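PDB 2FEF: hypothetical protein PA2201, which is of unknown function but probably serves as an immunity protein that protects the bacterium against a PoNe-type DNase toxin. Local coordinates for residues L8-A13 against H56-P61; W253-M258 against S277-G282; P137-R142 against E171-D176; S217-L222 against Y267-G272. All coordinates share one frame; numbering follows the deposited sequence. Where two conformers were deposited one is given.

Contact 1: residues L8-A13 against H56-P61; sequences LDNRLA and HGYRQP. With EDO (1,2-ethanediol), chain D.
Tyr58 reaches across from the short helix 56-59 and gives its hydroxyl proton to the side-chain amide of Asn10, with OH 2.6 Å from OD1. CG of Tyr58 lies anti to the backbone N, chi1 178°, which carries the ring out from its helix toward 8-13. The bond lies in the carbonyl plane, on a lone pair, while the amide and the phenol ring are turned 51° apart. OD1 is gripped twice, since the backbone N of Leu12 also donates to it at 2.9 Å and closes an Asx turn that leads into helix 12-20. The hydroxyl in turn accepts a hydrogen bond from a water in the ring plane. CB of Leu12 packs obliquely against the phenol, and CD1 of Leu8 meets CG of Pro61 at 3.8 Å as the two side chains run antiparallel alongside one another. A 1,2-ethanediol molecule, presumably picked up from the crystallisation solution, lies against both segments: its C1 is over one face of the Tyr58 ring, and its O1 accepts from Asn10 ND2 at 2.9 Å. Farther out, Arg11, at the N-cap position, folds back so that NH1 donates to the carbonyl oxygens of both Leu8 and Asn10. The contact ties the approach to helix 12-20 to helix 56-59 and the turn after it, beside Trp76 of helix 66-93 and Asp113 of helix 97-127.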
loop_
_atom_site.group_PDB
_atom_site.type_symbol
_atom_site.label_atom_id
_atom_site.label_comp_id
_atom_site.label_asym_id
_atom_site.label_seq_id
_atom_site.Cartn_x
_atom_site.Cartn_y
_atom_site.Cartn_z
ATOM N N LEU B 8 23.850 -0.134 9.543
ATOM C CA LEU B 8 22.946 -0.259 8.395
ATOM C C LEU B 8 23.417 0.671 7.304
ATOM O O LEU B 8 23.649 1.854 7.559
ATOM C CB LEU B 8 21.504 0.063 8.770
ATOM C CG LEU B 8 20.899 -0.785 9.909
ATOM C CD1 LEU B 8 19.551 -0.220 10.227
ATOM C CD2 LEU B 8 20.777 -2.244 9.504
ATOM N N ASP B 9 23.570 0.121 6.109
ATOM C CA ASP B 9 24.151 0.872 5.004
ATOM C C ASP B 9 23.199 1.637 4.114
ATOM O O ASP B 9 23.635 2.559 3.401
ATOM C CB ASP B 9 25.069 -0.036 4.176
ATOM C CG ASP B 9 26.346 -0.401 4.946
ATOM O OD1 ASP B 9 26.712 0.345 5.865
ATOM O OD2 ASP B 9 26.956 -1.445 4.659
ATOM N N ASN B 10 21.912 1.289 4.123
ATOM C CA ASN B 10 21.007 1.942 3.160
ATOM C C ASN B 10 20.831 3.432 3.476
ATOM O O ASN B 10 20.936 3.834 4.636
ATOM C CB ASN B 10 19.639 1.262 3.162
ATOM C CG ASN B 10 18.700 1.844 4.219
ATOM O OD1 ASN B 10 17.991 2.820 3.974
ATOM N ND2 ASN B 10 18.680 1.238 5.363
ATOM N N ARG B 11 20.566 4.230 2.442
ATOM C CA ARG B 11 20.162 5.624 2.614
ATOM C C ARG B 11 18.902 5.856 1.783
ATOM O O ARG B 11 18.844 6.695 0.857
ATOM C CB ARG B 11 21.303 6.578 2.221
ATOM C CG ARG B 11 22.581 6.475 3.104
ATOM C CD ARG B 11 22.325 6.747 4.617
ATOM N NE ARG B 11 23.566 6.639 5.429
ATOM C CZ ARG B 11 23.913 5.569 6.152
ATOM N NH1 ARG B 11 23.111 4.486 6.218
ATOM N NH2 ARG B 11 25.068 5.579 6.824
ATOM N N LEU B 12 17.874 5.072 2.098
ATOM C CA LEU B 12 16.689 5.013 1.267
ATOM C C LEU B 12 15.927 6.336 1.266
ATOM O O LEU B 12 15.410 6.757 0.211
ATOM C CB LEU B 12 15.756 3.856 1.722
ATOM C CG LEU B 12 14.375 3.690 1.032
ATOM C CD1 LEU B 12 14.433 3.485 -0.501
ATOM C CD2 LEU B 12 13.576 2.583 1.741
ATOM N N ALA B 13 15.799 6.970 2.430
ATOM C CA ALA B 13 14.975 8.195 2.501
ATOM C C ALA B 13 15.565 9.300 1.609
ATOM O O ALA B 13 14.813 10.029 0.962
ATOM C CB ALA B 13 14.788 8.692 3.922
ATOM N N HIS B 56 7.606 2.765 11.456
ATOM C CA HIS B 56 8.383 2.658 12.683
ATOM C C HIS B 56 9.490 1.618 12.549
ATOM O O HIS B 56 10.591 1.850 12.995
ATOM C CB HIS B 56 7.481 2.283 13.859
ATOM C CG HIS B 56 8.192 2.319 15.172
ATOM N ND1 HIS B 56 8.755 1.198 15.740
ATOM C CD2 HIS B 56 8.499 3.349 15.989
ATOM C CE1 HIS B 56 9.347 1.528 16.875
ATOM N NE2 HIS B 56 9.197 2.827 17.056
ATOM N N GLY B 57 9.204 0.504 11.876
ATOM C CA GLY B 57 10.212 -0.573 11.763
ATOM C C GLY B 57 11.412 -0.202 10.907
ATOM O O GLY B 57 12.499 -0.709 11.108
ATOM N N TYR B 58 11.233 0.705 9.954
ATOM C CA TYR B 58 12.396 1.272 9.261
ATOM C C TYR B 58 13.135 2.325 10.127
ATOM O O TYR B 58 14.353 2.326 10.229
ATOM C CB TYR B 58 11.971 1.902 7.942
ATOM C CG TYR B 58 13.114 2.548 7.201
ATOM C CD1 TYR B 58 14.050 1.771 6.529
ATOM C CD2 TYR B 58 13.288 3.932 7.224
ATOM C CE1 TYR B 58 15.126 2.372 5.842
ATOM C CE2 TYR B 58 14.359 4.543 6.556
ATOM C CZ TYR B 58 15.263 3.749 5.872
ATOM O OH TYR B 58 16.311 4.354 5.234
ATOM N N ARG B 59 12.394 3.240 10.719
ATOM C CA ARG B 59 12.997 4.381 11.388
ATOM C C ARG B 59 13.602 4.036 12.753
ATOM O O ARG B 59 14.489 4.741 13.240
ATOM C CB ARG B 59 11.955 5.463 11.577
ATOM C CG ARG B 59 11.563 6.201 10.269
ATOM C CD ARG B 59 10.972 7.550 10.685
ATOM N NE ARG B 59 9.557 7.607 10.401
ATOM C CZ ARG B 59 8.699 8.537 10.827
ATOM N NH1 ARG B 59 9.069 9.528 11.631
ATOM N NH2 ARG B 59 7.443 8.453 10.438
ATOM N N GLN B 60 13.092 2.984 13.384
ATOM C CA GLN B 60 13.590 2.518 14.667
ATOM C C GLN B 60 13.693 1.013 14.619
ATOM O O GLN B 60 12.910 0.335 15.280
ATOM C CB GLN B 60 12.627 2.915 15.799
ATOM C CG GLN B 60 12.305 4.386 15.872
ATOM C CD GLN B 60 13.387 5.181 16.559
ATOM O OE1 GLN B 60 14.240 4.619 17.269
ATOM N NE2 GLN B 60 13.358 6.507 16.373
ATOM N N PRO B 61 14.649 0.478 13.843
ATOM C CA PRO B 61 14.674 -0.964 13.632
ATOM C C PRO B 61 15.202 -1.743 14.829
ATOM O O PRO B 61 15.161 -2.960 14.817
ATOM C CB PRO B 61 15.623 -1.129 12.440
ATOM C CG PRO B 61 16.476 0.051 12.469
ATOM C CD PRO B 61 15.747 1.164 13.133
HETATM C C1 EDO D . 17.173 2.837 8.759
HETATM O O1 EDO D . 18.191 2.767 7.748
HETATM C C2 EDO D . 16.903 4.282 9.184
HETATM O O2 EDO D . 18.160 4.962 9.358
HETATM O O HOH W 1 17.329 6.730 5.550
#

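Contact 2: residues W253-M258 against S277-G282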
loop_
_atom_site.group_PDB
_atom_site.type_symbol
_atom_site.label_atom_id
_atom_site.label_comp_id
_atom_site.label_asym_id
_atom_site.label_seq_id
_atom_site.Cartn_x
_atom_site.Cartn_y
_atom_site.Cartn_z
ATOM N N TRP B 253 14.100 -10.115 -12.598
ATOM C CA TRP B 253 14.904 -10.613 -13.749
ATOM C C TRP B 253 14.183 -10.317 -15.067
ATOM O O TRP B 253 14.747 -9.682 -15.996
ATOM C CB TRP B 253 15.134 -12.111 -13.468
ATOM C CG TRP B 253 15.739 -12.971 -14.544
ATOM C CD1 TRP B 253 16.569 -12.593 -15.557
ATOM C CD2 TRP B 253 15.538 -14.365 -14.682
ATOM N NE1 TRP B 253 16.921 -13.693 -16.326
ATOM C CE2 TRP B 253 16.297 -14.795 -15.804
ATOM C CE3 TRP B 253 14.774 -15.309 -13.975
ATOM C CZ2 TRP B 253 16.312 -16.124 -16.226
ATOM C CZ3 TRP B 253 14.803 -16.635 -14.407
ATOM C CH2 TRP B 253 15.575 -17.020 -15.501
ATOM N N GLY B 254 12.919 -10.737 -15.129
ATOM C CA GLY B 254 12.012 -10.406 -16.235
ATOM C C GLY B 254 12.531 -10.829 -17.609
ATOM O O GLY B 254 12.908 -11.989 -17.833
ATOM N N TRP B 255 12.555 -9.857 -18.514
ATOM C CA TRP B 255 12.912 -10.034 -19.924
ATOM C C TRP B 255 14.407 -10.278 -20.162
ATOM O O TRP B 255 14.803 -10.782 -21.207
ATOM C CB TRP B 255 12.503 -8.732 -20.611
ATOM C CG TRP B 255 12.684 -8.586 -22.087
ATOM C CD1 TRP B 255 13.692 -7.945 -22.732
ATOM C CD2 TRP B 255 11.775 -9.030 -23.081
ATOM N NE1 TRP B 255 13.474 -7.958 -24.082
ATOM C CE2 TRP B 255 12.286 -8.617 -24.327
ATOM C CE3 TRP B 255 10.558 -9.721 -23.039
ATOM C CZ2 TRP B 255 11.640 -8.901 -25.528
ATOM C CZ3 TRP B 255 9.908 -9.992 -24.240
ATOM C CH2 TRP B 255 10.453 -9.585 -25.466
ATOM N N TRP B 256 15.239 -9.894 -19.200
ATOM C CA TRP B 256 16.651 -9.636 -19.482
ATOM C C TRP B 256 17.587 -10.800 -19.249
ATOM O O TRP B 256 17.616 -11.376 -18.181
ATOM C CB TRP B 256 17.119 -8.410 -18.666
ATOM C CG TRP B 256 16.262 -7.242 -19.030
ATOM C CD1 TRP B 256 15.299 -6.648 -18.259
ATOM C CD2 TRP B 256 16.240 -6.588 -20.289
ATOM N NE1 TRP B 256 14.678 -5.658 -18.975
ATOM C CE2 TRP B 256 15.244 -5.589 -20.223
ATOM C CE3 TRP B 256 16.964 -6.759 -21.483
ATOM C CZ2 TRP B 256 14.950 -4.751 -21.293
ATOM C CZ3 TRP B 256 16.670 -5.929 -22.556
ATOM C CH2 TRP B 256 15.676 -4.933 -22.455
ATOM N N ALA B 257 18.400 -11.100 -20.262
ATOM C CA ALA B 257 19.499 -12.039 -20.103
ATOM C C ALA B 257 20.640 -11.372 -19.360
ATOM O O ALA B 257 21.697 -11.112 -19.930
ATOM C CB ALA B 257 19.993 -12.531 -21.502
HETATM N N MSE B 258 20.432 -11.144 -18.067
HETATM C CA MSE B 258 21.394 -10.455 -17.188
HETATM C C MSE B 258 22.638 -11.274 -17.011
HETATM O O MSE B 258 23.725 -10.720 -16.875
HETATM C CB MSE B 258 20.762 -10.366 -15.786
HETATM C CG MSE B 258 19.664 -9.430 -15.792
HETATM SE SE MSE B 258 18.992 -9.325 -13.943
HETATM C CE MSE B 258 17.694 -7.987 -14.418
ATOM N N SER B 277 20.348 -9.805 -29.990
ATOM C CA SER B 277 19.264 -10.294 -29.094
ATOM C C SER B 277 18.574 -9.143 -28.373
ATOM O O SER B 277 19.246 -8.334 -27.736
ATOM C CB SER B 277 19.777 -11.284 -28.057
ATOM O OG SER B 277 18.705 -11.519 -27.127
ATOM N N PRO B 278 17.242 -9.057 -28.480
ATOM C CA PRO B 278 16.460 -8.041 -27.771
ATOM C C PRO B 278 16.488 -8.209 -26.249
ATOM O O PRO B 278 15.988 -7.332 -25.518
ATOM C CB PRO B 278 15.039 -8.239 -28.305
ATOM C CG PRO B 278 15.027 -9.577 -28.940
ATOM C CD PRO B 278 16.408 -9.901 -29.363
ATOM N N HIS B 279 17.114 -9.294 -25.795
ATOM C CA HIS B 279 17.220 -9.611 -24.360
ATOM C C HIS B 279 18.607 -9.307 -23.783
ATOM O O HIS B 279 18.814 -9.428 -22.585
ATOM C CB HIS B 279 16.841 -11.079 -24.123
ATOM C CG HIS B 279 15.484 -11.442 -24.672
ATOM N ND1 HIS B 279 14.314 -11.302 -23.946
ATOM C CD2 HIS B 279 15.114 -11.883 -25.897
ATOM C CE1 HIS B 279 13.289 -11.665 -24.700
ATOM N NE2 HIS B 279 13.748 -12.034 -25.878
ATOM N N TYR B 280 19.557 -8.914 -24.632
ATOM C CA TYR B 280 20.930 -8.663 -24.210
ATOM C C TYR B 280 21.101 -7.186 -23.842
ATOM O O TYR B 280 20.648 -6.282 -24.565
ATOM C CB TYR B 280 21.901 -9.012 -25.387
ATOM C CG TYR B 280 23.371 -8.970 -25.028
ATOM C CD1 TYR B 280 23.952 -9.987 -24.267
ATOM C CD2 TYR B 280 24.192 -7.918 -25.468
ATOM C CE1 TYR B 280 25.295 -9.947 -23.926
ATOM C CE2 TYR B 280 25.543 -7.875 -25.147
ATOM C CZ TYR B 280 26.096 -8.907 -24.379
ATOM O OH TYR B 280 27.439 -8.860 -24.050
ATOM N N LEU B 281 21.832 -6.911 -22.778
ATOM C CA LEU B 281 21.984 -5.516 -22.328
ATOM C C LEU B 281 23.314 -4.919 -22.774
ATOM O O LEU B 281 24.147 -4.518 -21.943
ATOM C CB LEU B 281 21.843 -5.473 -20.785
ATOM C CG LEU B 281 20.411 -5.806 -20.331
ATOM C CD1 LEU B 281 20.425 -6.296 -18.857
ATOM C CD2 LEU B 281 19.532 -4.577 -20.509
ATOM N N GLY B 282 23.492 -4.824 -24.093
ATOM C CA GLY B 282 24.725 -4.279 -24.672
ATOM C C GLY B 282 25.116 -2.911 -24.146
ATOM O O GLY B 282 26.292 -2.668 -23.914
#
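Trp255 and His279 meet where two turns of an all-helical fold come together, a type II' beta turn from Trp253 to Trp256 and a type I turn from Ser277 to Tyr280, each just ahead of a helix. The tight part is aromatic. CE1 of His279 sits over the centre of the Trp255 indole, 3.2 Å from CE2, and the planes meet obliquely, inclined by 33°. Two bonds fix this pose: His279 ND1 donates to Trp255 O at 2.8 Å, nearly in the imidazole plane, and Trp255 NE1 donates to Pro278 O at 3.0 Å from above the carbonyl plane. Each ring N-H thus holds a backbone carbonyl of the other segment, and the two bonds limit how far either ring can turn. Behind this pair the backbones join through Ala257 N and His279 O, 2.9 Å apart. Deeper still, the Trp256 indole is sandwiched between CD1 of Trp255 on one face and Leu281 on the other, and its NE1 bonds to Asp92 of helix 66-93. The looser side is the exposed pyrrolidine ring of Pro278, whose CB approaches CZ2 of Trp255 to 4.4 Å. Ser277 OG accepts from His279 N, closing an ST turn just ahead of the imidazole. On the buried side, CD2 of Leu281 makes a CH-pi contact with the six-membered ring of Trp256, 3.9 Å from its centroid and 25° off the ring normal.

Contact 3: residues P137-R142 against E171-D176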
loop_
_atom_site.group_PDB
_atom_site.type_symbol
_atom_site.label_atom_id
_atom_site.label_comp_id
_atom_site.label_asym_id
_atom_site.label_seq_id
_atom_site.Cartn_x
_atom_site.Cartn_y
_atom_site.Cartn_z
ATOM N N PRO B 137 18.903 -18.721 4.610
ATOM C CA PRO B 137 19.492 -17.405 4.416
ATOM C C PRO B 137 18.437 -16.370 4.042
ATOM O O PRO B 137 17.350 -16.736 3.568
ATOM C CB PRO B 137 20.435 -17.597 3.215
ATOM C CG PRO B 137 20.595 -19.075 3.029
ATOM C CD PRO B 137 19.456 -19.754 3.716
ATOM N N ALA B 138 18.777 -15.088 4.212
ATOM C CA ALA B 138 17.901 -13.975 3.812
ATOM C C ALA B 138 17.428 -14.146 2.361
ATOM O O ALA B 138 16.263 -13.852 2.016
ATOM C CB ALA B 138 18.626 -12.654 3.962
ATOM N N LEU B 139 18.329 -14.637 1.526
ATOM C CA LEU B 139 17.988 -14.969 0.148
ATOM C C LEU B 139 18.442 -16.392 -0.117
ATOM O O LEU B 139 19.633 -16.702 -0.074
ATOM C CB LEU B 139 18.621 -13.957 -0.823
ATOM C CG LEU B 139 18.069 -13.744 -2.232
ATOM C CD1 LEU B 139 16.534 -13.652 -2.294
ATOM C CD2 LEU B 139 18.724 -12.500 -2.837
ATOM N N ALA B 140 17.477 -17.271 -0.373
ATOM C CA ALA B 140 17.748 -18.706 -0.516
ATOM C C ALA B 140 17.703 -19.065 -1.988
ATOM O O ALA B 140 16.605 -19.259 -2.534
ATOM C CB ALA B 140 16.714 -19.509 0.236
ATOM N N PRO B 141 18.878 -19.132 -2.642
ATOM C CA PRO B 141 18.921 -19.265 -4.098
ATOM C C PRO B 141 18.447 -20.633 -4.589
ATOM O O PRO B 141 18.070 -20.764 -5.728
ATOM C CB PRO B 141 20.411 -19.092 -4.410
ATOM C CG PRO B 141 20.921 -18.288 -3.296
ATOM C CD PRO B 141 20.245 -18.985 -2.106
ATOM N N ARG B 142 18.423 -21.642 -3.713
ATOM C CA ARG B 142 17.923 -22.970 -4.135
ATOM C C ARG B 142 16.421 -22.962 -4.410
ATOM O O ARG B 142 15.891 -23.862 -5.105
ATOM C CB ARG B 142 18.282 -24.043 -3.088
ATOM C CG ARG B 142 19.737 -24.481 -3.189
ATOM C CD ARG B 142 20.140 -25.347 -1.964
ATOM N NE ARG B 142 21.595 -25.464 -1.885
ATOM C CZ ARG B 142 22.305 -26.374 -2.539
ATOM N NH1 ARG B 142 21.701 -27.276 -3.305
ATOM N NH2 ARG B 142 23.623 -26.390 -2.431
ATOM N N GLU B 171 26.661 -12.456 3.513
ATOM C CA GLU B 171 25.640 -12.113 4.505
ATOM C C GLU B 171 24.221 -12.427 4.017
ATOM O O GLU B 171 23.370 -12.877 4.800
ATOM C CB GLU B 171 25.738 -10.644 4.901
ATOM C CG GLU B 171 27.139 -10.211 5.412
ATOM C CD GLU B 171 27.154 -8.867 6.186
ATOM O OE1 GLU B 171 28.113 -8.068 6.003
ATOM O OE2 GLU B 171 26.225 -8.601 6.993
ATOM N N VAL B 172 23.972 -12.174 2.737
ATOM C CA VAL B 172 22.625 -12.362 2.184
ATOM C C VAL B 172 22.422 -13.807 1.710
ATOM O O VAL B 172 21.348 -14.399 1.957
ATOM C CB VAL B 172 22.282 -11.347 1.039
ATOM C CG1 VAL B 172 20.809 -11.465 0.618
ATOM C CG2 VAL B 172 22.579 -9.904 1.459
ATOM N N LEU B 173 23.418 -14.367 1.007
ATOM C CA LEU B 173 23.275 -15.717 0.453
ATOM C C LEU B 173 23.880 -16.793 1.344
ATOM O O LEU B 173 23.637 -17.976 1.108
ATOM C CB LEU B 173 23.885 -15.820 -0.972
ATOM C CG LEU B 173 23.549 -14.734 -1.984
ATOM C CD1 LEU B 173 24.172 -15.089 -3.373
ATOM C CD2 LEU B 173 22.075 -14.495 -2.121
ATOM N N GLN B 174 24.699 -16.380 2.322
ATOM C CA GLN B 174 25.454 -17.293 3.200
ATOM C C GLN B 174 26.238 -18.308 2.371
ATOM O O GLN B 174 26.280 -19.506 2.692
ATOM C CB GLN B 174 24.535 -17.979 4.228
ATOM C CG GLN B 174 23.779 -17.000 5.116
ATOM C CD GLN B 174 22.972 -17.685 6.224
ATOM O OE1 GLN B 174 22.984 -18.911 6.370
ATOM N NE2 GLN B 174 22.265 -16.887 7.002
ATOM N N PHE B 175 26.848 -17.814 1.285
ATOM C CA PHE B 175 27.657 -18.616 0.382
ATOM C C PHE B 175 26.952 -19.817 -0.241
ATOM O O PHE B 175 27.604 -20.721 -0.741
ATOM C CB PHE B 175 29.001 -19.023 1.027
ATOM C CG PHE B 175 30.045 -17.938 0.978
ATOM C CD1 PHE B 175 30.807 -17.737 -0.174
ATOM C CD2 PHE B 175 30.280 -17.141 2.075
ATOM C CE1 PHE B 175 31.782 -16.743 -0.213
ATOM C CE2 PHE B 175 31.253 -16.142 2.048
ATOM C CZ PHE B 175 31.985 -15.933 0.906
ATOM N N ASP B 176 25.625 -19.809 -0.244
ATOM C CA ASP B 176 24.858 -20.905 -0.867
ATOM C C ASP B 176 24.640 -20.546 -2.350
ATOM O O ASP B 176 23.542 -20.206 -2.776
ATOM C CB ASP B 176 23.529 -21.117 -0.118
ATOM C CG ASP B 176 22.807 -22.437 -0.501
ATOM O OD1 ASP B 176 23.399 -23.316 -1.161
ATOM O OD2 ASP B 176 21.625 -22.578 -0.125
HETATM O O HOH W 2 21.160 -14.394 5.504
HETATM O O HOH W 3 18.946 -21.825 -0.937
#
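CB of Leu139 meets CG1 of Val172 at 3.6 Å and CD2 of Leu173 at 3.7 Å, so that at the apolar centre one methylene group is packed by two branched side chains. Val172 presents CG1 because chi1 of -173° sets that methyl opposite its backbone N. Pro141 extends the apolar patch, its CG resting on the same CD2 of Leu173. Next to this core Leu139 N donates to Val172 O at 3.1 Å. A water accepts from Ala138 N and from NE2 of Gln174 and donates to Glu171 O, while the extended Gln174 side chain lies against Pro137. By Pro141, Asp176 O is buried against the proline ring, 3.3 Å from CG, and has no hydrogen-bonding partner in the model. The polar edge is a salt bridge in which Arg142 NE gives its hydrogen to the syn lone pair of Asp176 OD1 at 2.9 Å, and NH2 adds a weak bond to the same oxygen. Guanidinium and carboxylate are nearly coplanar, 26° apart; OD2 is bridged by a second water to Arg142 N, and NH1 pairs with Glu197. The arrangement is a loop, the one that leads to helix 146-158, packed on the C-terminal part of helix 165-172 and on the type I' beta turn, Leu173 to Asp176, that follows it and reverses the chain.

Contact 4: residues S217-L222 against Y267-G272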
loop_
_atom_site.group_PDB
_atom_site.type_symbol
_atom_site.label_atom_id
_atom_site.label_comp_id
_atom_site.label_asym_id
_atom_site.label_seq_id
_atom_site.Cartn_x
_atom_site.Cartn_y
_atom_site.Cartn_z
ATOM N N SER B 217 36.678 -17.060 -25.481
ATOM C CA SER B 217 37.247 -16.282 -26.577
ATOM C C SER B 217 36.184 -16.047 -27.636
ATOM O O SER B 217 36.422 -15.363 -28.646
ATOM C CB SER B 217 38.400 -17.061 -27.211
ATOM O OG SER B 217 37.939 -18.294 -27.763
ATOM N N ASP B 218 35.024 -16.669 -27.422
ATOM C CA ASP B 218 33.927 -16.582 -28.366
ATOM C C ASP B 218 32.609 -16.421 -27.622
ATOM O O ASP B 218 32.219 -17.266 -26.806
ATOM C CB ASP B 218 33.890 -17.787 -29.320
ATOM C CG ASP B 218 33.310 -17.431 -30.679
ATOM O OD1 ASP B 218 32.479 -16.481 -30.757
ATOM O OD2 ASP B 218 33.694 -18.088 -31.682
ATOM N N ALA B 219 31.944 -15.310 -27.906
ATOM C CA ALA B 219 30.606 -15.054 -27.384
ATOM C C ALA B 219 29.598 -15.990 -28.067
ATOM O O ALA B 219 28.520 -16.208 -27.545
ATOM C CB ALA B 219 30.249 -13.605 -27.640
ATOM N N GLN B 220 29.970 -16.554 -29.229
ATOM C CA GLN B 220 29.088 -17.465 -29.985
ATOM C C GLN B 220 28.578 -18.644 -29.130
ATOM O O GLN B 220 27.507 -19.209 -29.393
ATOM C CB GLN B 220 29.781 -17.980 -31.259
ATOM C CG GLN B 220 28.935 -18.992 -32.057
ATOM C CD GLN B 220 27.604 -18.413 -32.551
ATOM O OE1 GLN B 220 27.510 -17.232 -32.907
ATOM N NE2 GLN B 220 26.567 -19.256 -32.576
ATOM N N ALA B 221 29.346 -18.988 -28.101
ATOM C CA ALA B 221 29.022 -20.044 -27.180
ATOM C C ALA B 221 27.687 -19.798 -26.456
ATOM O O ALA B 221 27.053 -20.747 -25.986
ATOM C CB ALA B 221 30.173 -20.208 -26.150
ATOM N N LEU B 222 27.257 -18.533 -26.396
ATOM C CA LEU B 222 26.035 -18.150 -25.680
ATOM C C LEU B 222 24.903 -17.716 -26.600
ATOM O O LEU B 222 23.789 -17.444 -26.134
ATOM C CB LEU B 222 26.344 -17.057 -24.651
ATOM C CG LEU B 222 27.174 -17.570 -23.465
ATOM C CD1 LEU B 222 27.609 -16.428 -22.515
ATOM C CD2 LEU B 222 26.449 -18.669 -22.646
ATOM N N TYR B 267 34.219 -11.579 -19.074
ATOM C CA TYR B 267 35.124 -12.223 -20.044
ATOM C C TYR B 267 35.768 -11.286 -21.049
ATOM O O TYR B 267 36.810 -11.618 -21.596
ATOM C CB TYR B 267 34.425 -13.342 -20.808
ATOM C CG TYR B 267 34.340 -14.635 -20.055
ATOM C CD1 TYR B 267 33.394 -14.820 -19.068
ATOM C CD2 TYR B 267 35.215 -15.679 -20.328
ATOM C CE1 TYR B 267 33.306 -16.011 -18.372
ATOM C CE2 TYR B 267 35.141 -16.885 -19.631
ATOM C CZ TYR B 267 34.173 -17.046 -18.666
ATOM O OH TYR B 267 34.085 -18.234 -17.965
ATOM N N GLY B 268 35.173 -10.126 -21.294
ATOM C CA GLY B 268 35.834 -9.115 -22.141
ATOM C C GLY B 268 35.813 -9.386 -23.635
ATOM O O GLY B 268 36.453 -8.677 -24.420
ATOM N N TRP B 269 35.053 -10.392 -24.034
ATOM C CA TRP B 269 35.025 -10.802 -25.423
ATOM C C TRP B 269 34.244 -9.849 -26.338
ATOM O O TRP B 269 33.512 -8.979 -25.863
ATOM C CB TRP B 269 34.445 -12.209 -25.521
ATOM C CG TRP B 269 33.055 -12.358 -24.956
ATOM C CD1 TRP B 269 32.056 -11.409 -24.889
ATOM C CD2 TRP B 269 32.507 -13.547 -24.428
ATOM N NE1 TRP B 269 30.926 -11.951 -24.356
ATOM C CE2 TRP B 269 31.175 -13.262 -24.048
ATOM C CE3 TRP B 269 33.022 -14.834 -24.216
ATOM C CZ2 TRP B 269 30.351 -14.215 -23.477
ATOM C CZ3 TRP B 269 32.208 -15.780 -23.658
ATOM C CH2 TRP B 269 30.878 -15.466 -23.290
ATOM N N ASP B 270 34.429 -10.029 -27.650
ATOM C CA ASP B 270 33.640 -9.316 -28.657
ATOM C C ASP B 270 32.243 -9.906 -28.692
ATOM O O ASP B 270 32.051 -11.027 -29.159
ATOM C CB ASP B 270 34.320 -9.426 -30.034
ATOM C CG ASP B 270 33.617 -8.603 -31.108
ATOM O OD1 ASP B 270 32.487 -8.127 -30.891
ATOM O OD2 ASP B 270 34.193 -8.450 -32.199
ATOM N N ASP B 271 31.282 -9.160 -28.147
ATOM C CA ASP B 271 29.937 -9.675 -27.910
ATOM C C ASP B 271 28.998 -9.325 -29.051
ATOM O O ASP B 271 27.797 -9.410 -28.903
ATOM C CB ASP B 271 29.383 -9.175 -26.565
ATOM C CG ASP B 271 29.175 -7.669 -26.543
ATOM O OD1 ASP B 271 29.448 -7.001 -27.592
ATOM O OD2 ASP B 271 28.681 -7.173 -25.520
ATOM N N GLY B 272 29.552 -8.949 -30.211
ATOM C CA GLY B 272 28.716 -8.480 -31.303
ATOM C C GLY B 272 27.579 -9.425 -31.690
ATOM O O GLY B 272 26.448 -8.986 -31.921
HETATM O O HOH W 4 33.538 -13.238 -29.286
#
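Ala219 and Asp271 bring their backbones to 5.4 Å between CA atoms without a direct hydrogen bond, in a loop-to-loop contact of this all-helical fold. Each side contains an Asx turn, in which Asp218 OD1 accepts from Gln220 N and Asp270 OD1 from Gly272 N. A single water joins the two loops, accepting from Ala219 N at 3.0 Å and donating to Asp270 O at 2.7 Å. The side-chain contact is dominated by Trp269. Its chi1 of 58° tucks CG over the backbone, flanked by both N and C, which lays the indole across the loop 217-222. Ala219 sits over one face, while CB of Tyr267 lies over the opposite face toward the rim. The alanine methyl also touches the carbonyl oxygen of Asp270, so the residue is wedged between ring and backbone. Leu222 comes from another direction, crossing the tryptophan at about a right angle and putting CD1 in the ring plane at the edge, 3.5 Å from CH2. Asp218 O lies obliquely near CZ3 at the same distance. Phe210 of helix 208-213 also meets the indole, and its ring packs edge-to-face with Tyr267. The outer side is polar, with Ser217, Asp218 and Asp270 exposed. CA of Ala219 lies over the middle of the indole, and CB makes a CH-pi contact with the five-membered ring, 3.7 Å from its centroid and 10° off the normal.

Overall arrangement
The four contacts trace a chain built of helices, without strands, in which loops and helix ends meet at several points, two of them linked. Contact 1, in the N-terminal part of the chain, and contacts 2 and 4, in the C-terminal PoNi-like part, lie on opposite sides of the chain's centre, with contact centres 32 and 42 Å from contact 1. Contact 3 comes within about 7 Å of contact 1 at the nearest atoms, but does not touch it. Contacts 2 and 4 are neighbours: their segments alternate along the chain, and Tyr280 OH lies 2.6 Å from Asp271 OD2, a probable hydrogen bond. No active site is known, and the ethanediol of contact 1 marks no established pocket.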